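Local coordinates for protein yopT (Bacillus subtilis, PDB 2DLB) that is of unknown function but is encoded by the SPbeta prophage and forms a homodimer, at residues N18-S22 and P23-E27. Numbering follows the deposited sequence.
Sequences NKADS and PEVSE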
ATOM      1  N   ASN A  18      11.783  14.006  -6.955  1.00 16.58           N
ATOM      2  CA  ASN A  18      11.925  15.313  -6.292  1.00 15.07           C
ATOM      3  C   ASN A  18      13.178  15.994  -6.815  1.00 14.53           C
ATOM      4  O   ASN A  18      13.828  15.464  -7.711  1.00 16.91           O
ATOM      5  CB  ASN A  18      11.883  15.182  -4.783  1.00 17.94           C
ATOM      6  CG  ASN A  18      13.006  14.324  -4.192  1.00 15.62           C
ATOM      7  OD1 ASN A  18      14.064  14.209  -4.790  1.00 17.21           O
ATOM      8  ND2 ASN A  18      12.766  13.749  -3.039  1.00 15.00           N
ATOM      9  N   LYS A  19      13.450  17.172  -6.311  1.00 16.93           N
ATOM     10  CA  LYS A  19      14.601  17.978  -6.657  1.00 18.55           C
ATOM     11  C   LYS A  19      15.425  18.141  -5.381  1.00 18.26           C
ATOM     12  O   LYS A  19      14.874  18.360  -4.286  1.00 19.36           O
ATOM     13  CB  LYS A  19      14.160  19.305  -7.258  1.00 24.87           C
ATOM     14  CG  LYS A  19      13.448  19.192  -8.597  1.00 31.85           C
ATOM     15  CD  LYS A  19      13.388  20.464  -9.424  1.00 41.04           C
ATOM     16  CE  LYS A  19      12.562  20.276 -10.690  1.00 50.75           C
ATOM     17  NZ  LYS A  19      11.887  21.531 -11.149  1.00 59.93           N
ATOM     18  N   ALA A  20      16.737  18.016  -5.527  1.00 16.94           N
ATOM     19  CA  ALA A  20      17.617  18.127  -4.396  1.00 17.68           C
ATOM     20  C   ALA A  20      19.060  18.298  -4.871  1.00 16.52           C
ATOM     21  O   ALA A  20      19.396  18.000  -6.032  1.00 19.58           O
ATOM     22  CB  ALA A  20      17.548  16.872  -3.485  1.00 17.27           C
ATOM     23  N   ASP A  21      19.937  18.741  -4.009  1.00 18.98           N
ATOM     24  CA  ASP A  21      21.345  18.925  -4.390  1.00 20.50           C
ATOM     25  C   ASP A  21      22.192  17.678  -4.239  1.00 18.43           C
ATOM     26  O   ASP A  21      23.371  17.682  -4.587  1.00 19.91           O
ATOM     27  CB  ASP A  21      21.976  20.068  -3.571  1.00 27.61           C
ATOM     28  CG  ASP A  21      22.425  19.567  -2.215  1.00 43.95           C
ATOM     29  OD1 ASP A  21      21.632  18.755  -1.679  1.00 45.49           O
ATOM     30  OD2 ASP A  21      23.522  19.975  -1.737  1.00 72.12           O
ATOM     31  N   SER A  22      21.653  16.581  -3.726  1.00 16.35           N
ATOM     32  CA  SER A  22      22.335  15.300  -3.566  1.00 13.01           C
ATOM     33  C   SER A  22      21.296  14.211  -3.399  1.00 11.61           C
ATOM     34  O   SER A  22      20.165  14.476  -3.024  1.00 12.91           O
ATOM     35  CB  SER A  22      23.227  15.358  -2.339  1.00 13.93           C
ATOM     36  OG  SER A  22      22.393  15.479  -1.164  1.00 14.51           O
ATOM     37  N   PRO A  23      21.689  12.962  -3.630  1.00 11.44           N
ATOM     38  CA  PRO A  23      20.748  11.863  -3.333  1.00 10.93           C
ATOM     39  C   PRO A  23      20.449  11.740  -1.857  1.00 10.62           C
ATOM     40  O   PRO A  23      19.368  11.294  -1.474  1.00 10.87           O
ATOM     41  CB  PRO A  23      21.446  10.630  -3.936  1.00 11.18           C
ATOM     42  CG  PRO A  23      22.919  10.967  -3.862  1.00 12.29           C
ATOM     43  CD  PRO A  23      22.936  12.441  -4.231  1.00 12.61           C
ATOM     44  N   GLU A  24      21.400  12.126  -0.999  1.00 11.38           N
ATOM     45  CA  GLU A  24      21.154  12.103   0.436  1.00 11.20           C
ATOM     46  C   GLU A  24      19.971  13.010   0.804  1.00 11.48           C
ATOM     47  O   GLU A  24      19.082  12.623   1.568  1.00 12.97           O
ATOM     48  CB  GLU A  24      22.387  12.513   1.234  1.00 13.98           C
ATOM     49  CG  GLU A  24      23.544  11.556   1.166  1.00 12.80           C
ATOM     50  CD  GLU A  24      24.553  11.631   0.073  1.00 16.04           C
ATOM     51  OE1 GLU A  24      24.292  12.294  -0.954  1.00 14.30           O
ATOM     52  OE2 GLU A  24      25.614  10.964   0.218  1.00 16.50           O
ATOM     53  N   VAL A  25      19.921  14.232   0.248  1.00 13.22           N
ATOM     54  CA  VAL A  25      18.844  15.149   0.579  1.00 12.62           C
ATOM     55  C   VAL A  25      17.578  14.617  -0.048  1.00 12.18           C
ATOM     56  O   VAL A  25      16.516  14.636   0.565  1.00 13.55           O
ATOM     57  CB  VAL A  25      19.151  16.590   0.140  1.00 13.37           C
ATOM     58  CG1 VAL A  25      17.893  17.425   0.280  1.00 16.51           C
ATOM     59  CG2 VAL A  25      20.345  17.137   0.936  1.00 18.84           C
ATOM     60  N   SER A  26      17.640  14.061  -1.261  1.00 12.26           N
ATOM     61  CA  SER A  26      16.465  13.445  -1.885  1.00 11.71           C
ATOM     62  C   SER A  26      15.848  12.387  -0.996  1.00 10.70           C
ATOM     63  O   SER A  26      14.620  12.327  -0.800  1.00 11.60           O
ATOM     64  CB  SER A  26      16.851  12.846  -3.236  1.00 11.34           C
ATOM     65  OG  SER A  26      15.690  12.324  -3.883  1.00 12.95           O
ATOM     66  N   GLU A  27      16.715  11.535  -0.425  1.00 10.51           N
ATOM     67  CA  GLU A  27      16.246  10.507   0.498  1.00 10.90           C
ATOM     68  C   GLU A  27      15.651  11.057   1.786  1.00 10.72           C
ATOM     69  O   GLU A  27      14.635  10.546   2.288  1.00 11.36           O
ATOM     70  CB  GLU A  27      17.344   9.461   0.797  1.00 10.74           C
ATOM     71  CG  GLU A  27      17.689   8.597  -0.392  1.00 10.03           C
ATOM     72  CD  GLU A  27      18.617   7.433  -0.137  1.00 10.60           C
ATOM     73  OE1 GLU A  27      19.220   7.391   0.949  1.00 14.31           O
ATOM     74  OE2 GLU A  27      18.771   6.564  -1.038  1.00 12.33           O
TER
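The side-chain amide of Asn-18 makes two hydrogen bonds to Ser-26, one to its hydroxyl and one to its backbone, at the turn where strand 3-19 gives way to helix 23-35. Ser-26 OG donates to Asn-18 OD1 at 2.6 Å, in the carbonyl plane and on a lone pair. Asn-18 ND2 donates to the backbone O of Ser-26 at 3.2 Å, with that oxygen close to the amide plane. The amide of Asn-18 therefore uses both its ends on one residue, which fixes its flip. Ser-26 OG lies opposite its own backbone N (chi1 -176°) and reaches back to the strand.

Backbone and capping bonds start the helix. Ser-22 is the N-cap, and its OG accepts from Val-25 N at 3.1 Å. Ser-22 O accepts the i to i+4 bond from Ser-26 N at 3.1 Å, nearly straight (167°).

Ala-20 CB and Val-25 CG1 form an apolar pair at 3.8 Å, and Ala-20 CB also approaches Ser-26 N. Separately, the other methyl, Val-25 CG2, makes a close van der Waals contact with Asp-21 OD1 at 3.3 Å.

Asn-18 and Lys-19 pair antiparallel with a strand of the second subunit, so the sheet continues across the interface. Tyr-4 of that subunit packs on Asn-18, Pro-23 and Ser-26. Ser-26 OG, on a buried residue, gives its proton to Asn-18 and accepts one from Asn-6 ND2 of the second subunit. This hydroxyl thus links the start of the helix to both chains.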